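Local coordinates for protein gluconate kinase (Lactobacillus acidophilus, PDB 3LL3) that probably phosphorylates a sugar substrate such as gluconate or xylulose at the expense of ATP, as an FGGY-family carbohydrate kinase, at residues N298-F311 with K365-I377. Sequence-based numbering, arbitrary orientation.
With ATP (adenosine-5'-triphosphate), chain C.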
ATOM      1  N   ASN A 298       7.111 -15.254   2.210  1.00 23.86           N
ATOM      2  CA  ASN A 298       6.936 -14.045   3.005  1.00 23.32           C
ATOM      3  C   ASN A 298       6.407 -14.290   4.397  1.00 24.56           C
ATOM      4  O   ASN A 298       5.259 -13.956   4.715  1.00 24.21           O
ATOM      5  CB  ASN A 298       6.067 -13.055   2.227  1.00 23.33           C
ATOM      6  CG  ASN A 298       6.718 -12.655   0.902  1.00 22.63           C
ATOM      7  OD1 ASN A 298       7.762 -12.008   0.892  1.00 22.85           O
ATOM      8  ND2 ASN A 298       6.123 -13.069  -0.207  1.00 22.66           N
ATOM      9  N   GLY A 299       7.264 -14.881   5.227  1.00 23.74           N
ATOM     10  CA  GLY A 299       6.922 -15.199   6.601  1.00 23.47           C
ATOM     11  C   GLY A 299       7.534 -14.208   7.569  1.00 24.64           C
ATOM     12  O   GLY A 299       7.329 -12.991   7.452  1.00 24.07           O
ATOM     13  N   GLY A 300       8.298 -14.723   8.522  1.00 22.75           N
ATOM     14  CA  GLY A 300       8.907 -13.887   9.531  1.00 24.06           C
ATOM     15  C   GLY A 300       9.889 -12.889   8.959  1.00 25.35           C
ATOM     16  O   GLY A 300      10.182 -11.880   9.597  1.00 23.09           O
ATOM     17  N   ILE A 301      10.416 -13.181   7.769  1.00 25.08           N
ATOM     18  CA  ILE A 301      11.335 -12.267   7.102  1.00 25.11           C
ATOM     19  C   ILE A 301      10.666 -10.914   6.851  1.00 26.12           C
ATOM     20  O   ILE A 301      11.304  -9.864   6.895  1.00 26.15           O
ATOM     21  CB  ILE A 301      11.859 -12.862   5.762  1.00 28.19           C
ATOM     22  CG1 ILE A 301      12.976 -11.995   5.183  1.00 31.55           C
ATOM     23  CG2 ILE A 301      10.718 -13.031   4.719  1.00 24.44           C
ATOM     24  CD1 ILE A 301      13.879 -12.760   4.197  1.00 37.23           C
ATOM     25  N   VAL A 302       9.365 -10.955   6.593  1.00 24.37           N
ATOM     26  CA  VAL A 302       8.586  -9.754   6.364  1.00 23.01           C
ATOM     27  C   VAL A 302       8.216  -9.085   7.697  1.00 26.02           C
ATOM     28  O   VAL A 302       8.212  -7.859   7.809  1.00 24.81           O
ATOM     29  CB  VAL A 302       7.326 -10.048   5.507  1.00 24.87           C
ATOM     30  CG1 VAL A 302       6.404  -8.829   5.477  1.00 21.96           C
ATOM     31  CG2 VAL A 302       7.741 -10.443   4.074  1.00 24.42           C
ATOM     32  N   PHE A 303       7.942  -9.893   8.712  1.00 24.34           N
ATOM     33  CA  PHE A 303       7.784  -9.369  10.066  1.00 24.89           C
ATOM     34  C   PHE A 303       9.042  -8.612  10.487  1.00 26.82           C
ATOM     35  O   PHE A 303       8.970  -7.532  11.050  1.00 27.21           O
ATOM     36  CB  PHE A 303       7.518 -10.508  11.047  1.00 23.72           C
ATOM     37  CG  PHE A 303       7.441 -10.070  12.480  1.00 24.46           C
ATOM     38  CD1 PHE A 303       8.570 -10.071  13.278  1.00 25.82           C
ATOM     39  CD2 PHE A 303       6.239  -9.622  13.021  1.00 25.62           C
ATOM     40  CE1 PHE A 303       8.511  -9.667  14.606  1.00 28.05           C
ATOM     41  CE2 PHE A 303       6.168  -9.223  14.346  1.00 25.71           C
ATOM     42  CZ  PHE A 303       7.312  -9.239  15.141  1.00 27.04           C
ATOM     43  N   ASN A 304      10.195  -9.198  10.202  1.00 26.74           N
ATOM     44  CA  ASN A 304      11.459  -8.544  10.456  1.00 28.81           C
ATOM     45  C   ASN A 304      11.598  -7.229   9.696  1.00 29.87           C
ATOM     46  O   ASN A 304      11.982  -6.228  10.280  1.00 29.71           O
ATOM     47  CB  ASN A 304      12.611  -9.462  10.084  1.00 29.32           C
ATOM     48  CG  ASN A 304      13.946  -8.937  10.559  1.00 36.12           C
ATOM     49  OD1 ASN A 304      14.844  -8.655   9.749  1.00 41.26           O
ATOM     50  ND2 ASN A 304      14.092  -8.803  11.871  1.00 35.14           N
ATOM     51  N   TRP A 305      11.304  -7.233   8.394  1.00 28.85           N
ATOM     52  CA  TRP A 305      11.342  -5.991   7.615  1.00 28.15           C
ATOM     53  C   TRP A 305      10.458  -4.907   8.236  1.00 29.29           C
ATOM     54  O   TRP A 305      10.884  -3.762   8.374  1.00 29.92           O
ATOM     55  CB  TRP A 305      10.948  -6.217   6.151  1.00 27.69           C
ATOM     56  CG  TRP A 305      10.692  -4.928   5.418  1.00 29.79           C
ATOM     57  CD1 TRP A 305      11.611  -4.163   4.744  1.00 31.41           C
ATOM     58  CD2 TRP A 305       9.435  -4.243   5.292  1.00 27.95           C
ATOM     59  NE1 TRP A 305      10.996  -3.054   4.198  1.00 29.86           N
ATOM     60  CE2 TRP A 305       9.665  -3.077   4.524  1.00 29.07           C
ATOM     61  CE3 TRP A 305       8.135  -4.508   5.745  1.00 26.49           C
ATOM     62  CZ2 TRP A 305       8.645  -2.174   4.206  1.00 26.64           C
ATOM     63  CZ3 TRP A 305       7.121  -3.605   5.430  1.00 27.28           C
ATOM     64  CH2 TRP A 305       7.385  -2.449   4.667  1.00 28.19           C
ATOM     65  N   ALA A 306       9.228  -5.267   8.598  1.00 27.25           N
ATOM     66  CA  ALA A 306       8.290  -4.305   9.179  1.00 29.83           C
ATOM     67  C   ALA A 306       8.767  -3.765  10.521  1.00 32.19           C
ATOM     68  O   ALA A 306       8.559  -2.593  10.829  1.00 31.99           O
ATOM     69  CB  ALA A 306       6.901  -4.909   9.319  1.00 29.39           C
ATOM     70  N   ARG A 307       9.403  -4.634  11.304  1.00 32.29           N
ATOM     71  CA  ARG A 307       9.891  -4.289  12.636  1.00 34.78           C
ATOM     72  C   ARG A 307      10.971  -3.220  12.545  1.00 36.00           C
ATOM     73  O   ARG A 307      10.987  -2.281  13.344  1.00 38.43           O
ATOM     74  CB  ARG A 307      10.435  -5.538  13.351  1.00 32.05           C
ATOM     75  CG  ARG A 307      11.085  -5.255  14.690  1.00 36.05           C
ATOM     76  CD  ARG A 307      11.598  -6.524  15.364  1.00 36.40           C
ATOM     77  NE  ARG A 307      12.745  -7.092  14.662  1.00 39.70           N
ATOM     78  CZ  ARG A 307      13.901  -6.455  14.473  1.00 44.04           C
ATOM     79  NH1 ARG A 307      14.074  -5.219  14.924  1.00 46.32           N
ATOM     80  NH2 ARG A 307      14.890  -7.049  13.819  1.00 45.17           N
ATOM     81  N   GLN A 308      11.859  -3.371  11.565  1.00 33.19           N
ATOM     82  CA  GLN A 308      12.952  -2.430  11.344  1.00 37.55           C
ATOM     83  C   GLN A 308      12.538  -1.175  10.584  1.00 37.96           C
ATOM     84  O   GLN A 308      13.167  -0.130  10.726  1.00 41.20           O
ATOM     85  CB  GLN A 308      14.063  -3.090  10.532  1.00 41.23           C
ATOM     86  CG  GLN A 308      14.846  -4.178  11.252  1.00 45.20           C
ATOM     87  CD  GLN A 308      16.132  -4.501  10.521  1.00 53.35           C
ATOM     88  OE1 GLN A 308      16.221  -5.503   9.796  1.00 50.56           O
ATOM     89  NE2 GLN A 308      17.131  -3.626  10.675  1.00 59.66           N
ATOM     90  N   THR A 309      11.506  -1.286   9.753  1.00 34.19           N
ATOM     91  CA  THR A 309      11.141  -0.203   8.841  1.00 34.90           C
ATOM     92  C   THR A 309      10.055   0.688   9.430  1.00 35.67           C
ATOM     93  O   THR A 309      10.159   1.909   9.372  1.00 32.67           O
ATOM     94  CB  THR A 309      10.694  -0.752   7.476  1.00 33.41           C
ATOM     95  OG1 THR A 309      11.790  -1.434   6.873  1.00 33.71           O
ATOM     96  CG2 THR A 309      10.236   0.360   6.548  1.00 32.36           C
ATOM     97  N   LEU A 310       9.027   0.072  10.004  1.00 32.80           N
ATOM     98  CA  LEU A 310       7.936   0.835  10.595  1.00 34.98           C
ATOM     99  C   LEU A 310       8.421   1.534  11.848  1.00 36.69           C
ATOM    100  O   LEU A 310       7.928   2.602  12.176  1.00 37.17           O
ATOM    101  CB  LEU A 310       6.719  -0.042  10.918  1.00 33.28           C
ATOM    102  CG  LEU A 310       5.818  -0.388   9.731  1.00 35.26           C
ATOM    103  CD1 LEU A 310       6.677  -0.951   8.644  1.00 40.17           C
ATOM    104  CD2 LEU A 310       4.734  -1.384  10.081  1.00 29.19           C
ATOM    105  N   PHE A 311       9.397   0.944  12.539  1.00 37.91           N
ATOM    106  CA  PHE A 311       9.895   1.534  13.786  1.00 41.19           C
ATOM    107  C   PHE A 311      11.368   1.947  13.682  1.00 42.86           C
ATOM    108  O   PHE A 311      11.702   3.065  13.302  1.00 48.12           O
ATOM    109  CB  PHE A 311       9.713   0.565  14.960  1.00 38.41           C
ATOM    110  CG  PHE A 311       8.282   0.165  15.227  1.00 38.90           C
ATOM    111  CD1 PHE A 311       7.702  -0.897  14.551  1.00 36.97           C
ATOM    112  CD2 PHE A 311       7.530   0.824  16.188  1.00 38.29           C
ATOM    113  CE1 PHE A 311       6.399  -1.276  14.808  1.00 34.73           C
ATOM    114  CE2 PHE A 311       6.218   0.447  16.444  1.00 38.84           C
ATOM    115  CZ  PHE A 311       5.657  -0.612  15.753  1.00 36.97           C
ATOM    116  N   LYS A 365       0.303   4.026  13.651  1.00 27.36           N
ATOM    117  CA  LYS A 365       1.295   2.951  13.692  1.00 26.18           C
ATOM    118  C   LYS A 365       0.717   1.580  14.082  1.00 27.26           C
ATOM    119  O   LYS A 365       1.054   0.574  13.470  1.00 26.90           O
ATOM    120  CB  LYS A 365       2.478   3.302  14.595  1.00 30.78           C
ATOM    121  CG  LYS A 365       3.662   2.318  14.473  1.00 34.11           C
ATOM    122  CD  LYS A 365       4.675   2.806  13.448  1.00 35.55           C
ATOM    123  CE  LYS A 365       5.429   4.007  14.031  1.00 38.51           C
ATOM    124  NZ  LYS A 365       6.510   4.499  13.141  1.00 37.17           N
ATOM    125  N   PRO A 366      -0.140   1.529  15.106  1.00 28.99           N
ATOM    126  CA  PRO A 366      -0.633   0.197  15.482  1.00 30.08           C
ATOM    127  C   PRO A 366      -1.396  -0.492  14.358  1.00 26.89           C
ATOM    128  O   PRO A 366      -1.235  -1.690  14.185  1.00 26.29           O
ATOM    129  CB  PRO A 366      -1.553   0.502  16.666  1.00 29.60           C
ATOM    130  CG  PRO A 366      -0.893   1.682  17.310  1.00 31.83           C
ATOM    131  CD  PRO A 366      -0.457   2.531  16.140  1.00 29.82           C
ATOM    132  N   GLU A 367      -2.225   0.247  13.628  1.00 26.13           N
ATOM    133  CA  GLU A 367      -2.951  -0.306  12.487  1.00 25.42           C
ATOM    134  C   GLU A 367      -2.008  -0.846  11.401  1.00 25.94           C
ATOM    135  O   GLU A 367      -2.285  -1.882  10.803  1.00 25.49           O
ATOM    136  CB  GLU A 367      -3.880   0.746  11.869  1.00 27.79           C
ATOM    137  CG  GLU A 367      -5.195   0.986  12.628  1.00 25.85           C
ATOM    138  CD  GLU A 367      -4.998   1.668  13.975  1.00 28.99           C
ATOM    139  OE1 GLU A 367      -4.024   2.437  14.156  1.00 28.53           O
ATOM    140  OE2 GLU A 367      -5.829   1.429  14.860  1.00 29.52           O
HETATM  141  N   MSE A 368      -0.906  -0.149  11.135  1.00 24.53           N
HETATM  142  CA  MSE A 368       0.027  -0.635  10.119  1.00 25.96           C
HETATM  143  C   MSE A 368       0.776  -1.852  10.600  1.00 25.16           C
HETATM  144  O   MSE A 368       0.949  -2.792   9.839  1.00 23.04           O
HETATM  145  CB  MSE A 368       0.996   0.442   9.660  1.00 24.17           C
HETATM  146  CG  MSE A 368       0.226   1.614   9.012  1.00 30.75           C
HETATM  147 SE   MSE A 368       1.411   2.934   8.242  1.00 45.16          SE
HETATM  148  CE  MSE A 368       1.983   1.963   6.622  1.00 25.40           C
ATOM    149  N   ALA A 369       1.194  -1.831  11.869  1.00 26.01           N
ATOM    150  CA  ALA A 369       1.899  -2.956  12.474  1.00 27.26           C
ATOM    151  C   ALA A 369       1.031  -4.194  12.425  1.00 25.34           C
ATOM    152  O   ALA A 369       1.481  -5.261  12.019  1.00 25.93           O
ATOM    153  CB  ALA A 369       2.286  -2.646  13.931  1.00 29.37           C
ATOM    154  N   ARG A 370      -0.222  -4.050  12.843  1.00 25.53           N
ATOM    155  CA  ARG A 370      -1.103  -5.197  12.894  1.00 25.51           C
ATOM    156  C   ARG A 370      -1.474  -5.695  11.502  1.00 23.64           C
ATOM    157  O   ARG A 370      -1.608  -6.893  11.293  1.00 22.26           O
ATOM    158  CB  ARG A 370      -2.366  -4.931  13.724  1.00 22.74           C
ATOM    159  CG  ARG A 370      -3.078  -6.233  13.998  1.00 26.34           C
ATOM    160  CD  ARG A 370      -4.533  -6.106  14.331  1.00 26.07           C
ATOM    161  NE  ARG A 370      -4.736  -6.167  15.752  1.00 33.03           N
ATOM    162  CZ  ARG A 370      -5.318  -7.167  16.406  1.00 31.94           C
ATOM    163  NH1 ARG A 370      -5.808  -8.225  15.781  1.00 30.49           N
ATOM    164  NH2 ARG A 370      -5.423  -7.077  17.705  1.00 28.32           N
ATOM    165  N   ALA A 371      -1.659  -4.775  10.561  1.00 23.59           N
ATOM    166  CA  ALA A 371      -1.978  -5.157   9.192  1.00 22.84           C
ATOM    167  C   ALA A 371      -0.884  -6.036   8.617  1.00 22.20           C
ATOM    168  O   ALA A 371      -1.174  -6.937   7.837  1.00 22.03           O
ATOM    169  CB  ALA A 371      -2.192  -3.918   8.289  1.00 22.32           C
ATOM    170  N   VAL A 372       0.368  -5.764   8.981  1.00 20.32           N
ATOM    171  CA  VAL A 372       1.481  -6.575   8.491  1.00 20.47           C
ATOM    172  C   VAL A 372       1.313  -8.013   8.987  1.00 22.77           C
ATOM    173  O   VAL A 372       1.376  -8.967   8.206  1.00 19.67           O
ATOM    174  CB  VAL A 372       2.852  -6.033   8.949  1.00 22.37           C
ATOM    175  CG1 VAL A 372       3.949  -7.079   8.706  1.00 22.07           C
ATOM    176  CG2 VAL A 372       3.185  -4.693   8.252  1.00 20.68           C
ATOM    177  N   ILE A 373       1.061  -8.157  10.287  1.00 21.71           N
ATOM    178  CA  ILE A 373       0.919  -9.486  10.880  1.00 21.74           C
ATOM    179  C   ILE A 373      -0.281 -10.202  10.290  1.00 20.76           C
ATOM    180  O   ILE A 373      -0.200 -11.382   9.949  1.00 22.30           O
ATOM    181  CB  ILE A 373       0.783  -9.423  12.417  1.00 20.85           C
ATOM    182  CG1 ILE A 373       2.097  -8.948  13.028  1.00 21.63           C
ATOM    183  CG2 ILE A 373       0.465 -10.815  12.970  1.00 22.79           C
ATOM    184  CD1 ILE A 373       1.964  -8.388  14.444  1.00 26.98           C
ATOM    185  N   GLU A 374      -1.399  -9.496  10.181  1.00 20.34           N
ATOM    186  CA  GLU A 374      -2.589 -10.068   9.581  1.00 21.49           C
ATOM    187  C   GLU A 374      -2.401 -10.454   8.107  1.00 22.59           C
ATOM    188  O   GLU A 374      -2.921 -11.491   7.673  1.00 19.71           O
ATOM    189  CB  GLU A 374      -3.783  -9.135   9.731  1.00 23.49           C
ATOM    190  CG  GLU A 374      -4.301  -9.043  11.175  1.00 25.70           C
ATOM    191  CD  GLU A 374      -5.332  -7.949  11.385  1.00 26.86           C
ATOM    192  OE1 GLU A 374      -5.560  -7.135  10.453  1.00 25.64           O
ATOM    193  OE2 GLU A 374      -5.909  -7.898  12.503  1.00 26.66           O
ATOM    194  N   GLY A 375      -1.682  -9.617   7.354  1.00 19.66           N
ATOM    195  CA  GLY A 375      -1.416  -9.889   5.953  1.00 20.42           C
ATOM    196  C   GLY A 375      -0.552 -11.129   5.782  1.00 21.26           C
ATOM    197  O   GLY A 375      -0.806 -11.971   4.905  1.00 21.33           O
ATOM    198  N   ILE A 376       0.485 -11.239   6.613  1.00 20.87           N
ATOM    199  CA  ILE A 376       1.357 -12.400   6.579  1.00 21.74           C
ATOM    200  C   ILE A 376       0.507 -13.666   6.750  1.00 22.23           C
ATOM    201  O   ILE A 376       0.610 -14.600   5.967  1.00 21.67           O
ATOM    202  CB  ILE A 376       2.449 -12.313   7.658  1.00 23.27           C
ATOM    203  CG1 ILE A 376       3.550 -11.351   7.213  1.00 22.86           C
ATOM    204  CG2 ILE A 376       3.075 -13.690   7.913  1.00 22.00           C
ATOM    205  CD1 ILE A 376       4.474 -10.924   8.318  1.00 21.38           C
ATOM    206  N   ILE A 377      -0.381 -13.649   7.734  1.00 20.64           N
ATOM    207  CA  ILE A 377      -1.235 -14.803   8.038  1.00 22.38           C
ATOM    208  C   ILE A 377      -2.308 -15.031   6.975  1.00 22.72           C
ATOM    209  O   ILE A 377      -2.626 -16.175   6.642  1.00 21.89           O
ATOM    210  CB  ILE A 377      -1.911 -14.616   9.422  1.00 19.47           C
ATOM    211  CG1 ILE A 377      -0.842 -14.480  10.504  1.00 21.07           C
ATOM    212  CG2 ILE A 377      -2.850 -15.794   9.745  1.00 20.81           C
ATOM    213  CD1 ILE A 377      -1.441 -14.297  11.923  1.00 21.33           C
TER
HETATM  214  PG  ATP C1760      15.439 -22.727  11.430  1.00 65.57           P
HETATM  215  O1G ATP C1760      16.242 -21.707  12.468  1.00 56.62           O
HETATM  216  O2G ATP C1760      14.747 -23.976  12.278  1.00 54.67           O
HETATM  217  O3G ATP C1760      16.366 -23.226  10.416  1.00 63.04           O
HETATM  218  PB  ATP C1760      14.224 -20.249  10.660  1.00 44.19           P
HETATM  219  O1B ATP C1760      12.935 -19.815   9.736  1.00 40.99           O
HETATM  220  O2B ATP C1760      15.474 -19.708  10.142  1.00 45.61           O
HETATM  221  O3B ATP C1760      14.222 -21.909  10.670  1.00 51.75           O
HETATM  222  PA  ATP C1760      12.723 -19.478  13.085  1.00 34.09           P
HETATM  223  O1A ATP C1760      11.589 -20.657  12.983  1.00 31.64           O
HETATM  224  O2A ATP C1760      13.161 -19.246  14.455  1.00 38.60           O
HETATM  225  O3A ATP C1760      14.121 -19.724  12.231  1.00 41.16           O
HETATM  226  O5' ATP C1760      12.000 -18.101  12.550  1.00 33.57           O
HETATM  227  C5' ATP C1760      12.803 -16.963  12.345  1.00 33.08           C
HETATM  228  C4' ATP C1760      11.903 -15.752  12.301  1.00 31.19           C
HETATM  229  O4' ATP C1760      11.121 -15.445  13.444  1.00 31.75           O
HETATM  230  C3' ATP C1760      12.398 -14.400  11.705  1.00 30.05           C
HETATM  231  O3' ATP C1760      12.122 -14.218  10.348  1.00 30.97           O
HETATM  232  C2' ATP C1760      11.878 -13.320  12.722  1.00 30.08           C
HETATM  233  O2' ATP C1760      11.535 -12.107  12.109  1.00 34.10           O
HETATM  234  C1' ATP C1760      10.761 -14.092  13.389  1.00 33.56           C
HETATM  235  N9  ATP C1760      10.536 -13.723  14.779  1.00 34.01           N
HETATM  236  C8  ATP C1760      11.438 -13.655  15.778  1.00 34.49           C
HETATM  237  N7  ATP C1760      10.706 -13.373  16.966  1.00 33.98           N
HETATM  238  C5  ATP C1760       9.335 -13.296  16.630  1.00 31.51           C
HETATM  239  C6  ATP C1760       8.175 -13.058  17.402  1.00 31.96           C
HETATM  240  N6  ATP C1760       8.299 -12.870  18.842  1.00 31.99           N
HETATM  241  N1  ATP C1760       6.970 -13.047  16.820  1.00 29.13           N
HETATM  242  C2  ATP C1760       6.836 -13.260  15.467  1.00 28.71           C
HETATM  243  N3  ATP C1760       7.977 -13.491  14.720  1.00 28.43           N
HETATM  244  C4  ATP C1760       9.205 -13.505  15.311  1.00 30.21           C
HETATM  245  O   HOH W   1       2.819 -15.111   4.305  1.00 25.36           O
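K365, the first residue of helix 365-388, reaches L310 and F311 near the C-terminal end of helix 300-311; the segments 300-311 and 365-377 run antiparallel (170°, axes 10.0 Å apart) in the C-terminal domain of this FGGY kinase, one half of the actin-like ATPase fold. Its CG is anti to the backbone N (chi1 -170°), and bends at chi2 and chi3 then carry the chain past the F311 ring, with K365 CG 3.7 Å from F311 CE2 and CD over one face near the rim. The ammonium ends on the carbonyl of L310, K365 NZ to L310 O 2.6 Å, approaching almost in line with C=O (167°). K365 NZ also makes weak hydrogen bonds to T309 O and F311 O of the second subunit, so the same amine ties the helix pair into the dimer. A methionine in its place would probably leave the L310 carbonyl without this charged donor and forfeit the amine's link to the second subunit.

One turn on, M368 and A369 join K365 and V372 in a hole that receives L310 as a knob; L310 CD2 lies 4.0 Å from A369 N, while the A369 methyl meets the edge of the F311 ring. V372 spreads both methyls against the A306 CB, V372 CG1 at 3.7 Å, and its CG2 also touches L310 CD2. I373 lies alongside F303, its CG1 at the ring's edge, whereas the adenine N3 of ATP sits 3.7 Å above one face of that ring; helix 300-311 thus lines the nucleotide pocket. I376 finally slides past V302 and pushes its CD1 against the first turn, I376 CD1 3.6 Å from F303 N. Beside it, a water lies within hydrogen-bonding distance of both N298 O and I376 O, its oxygen 2.8 Å from I376 O.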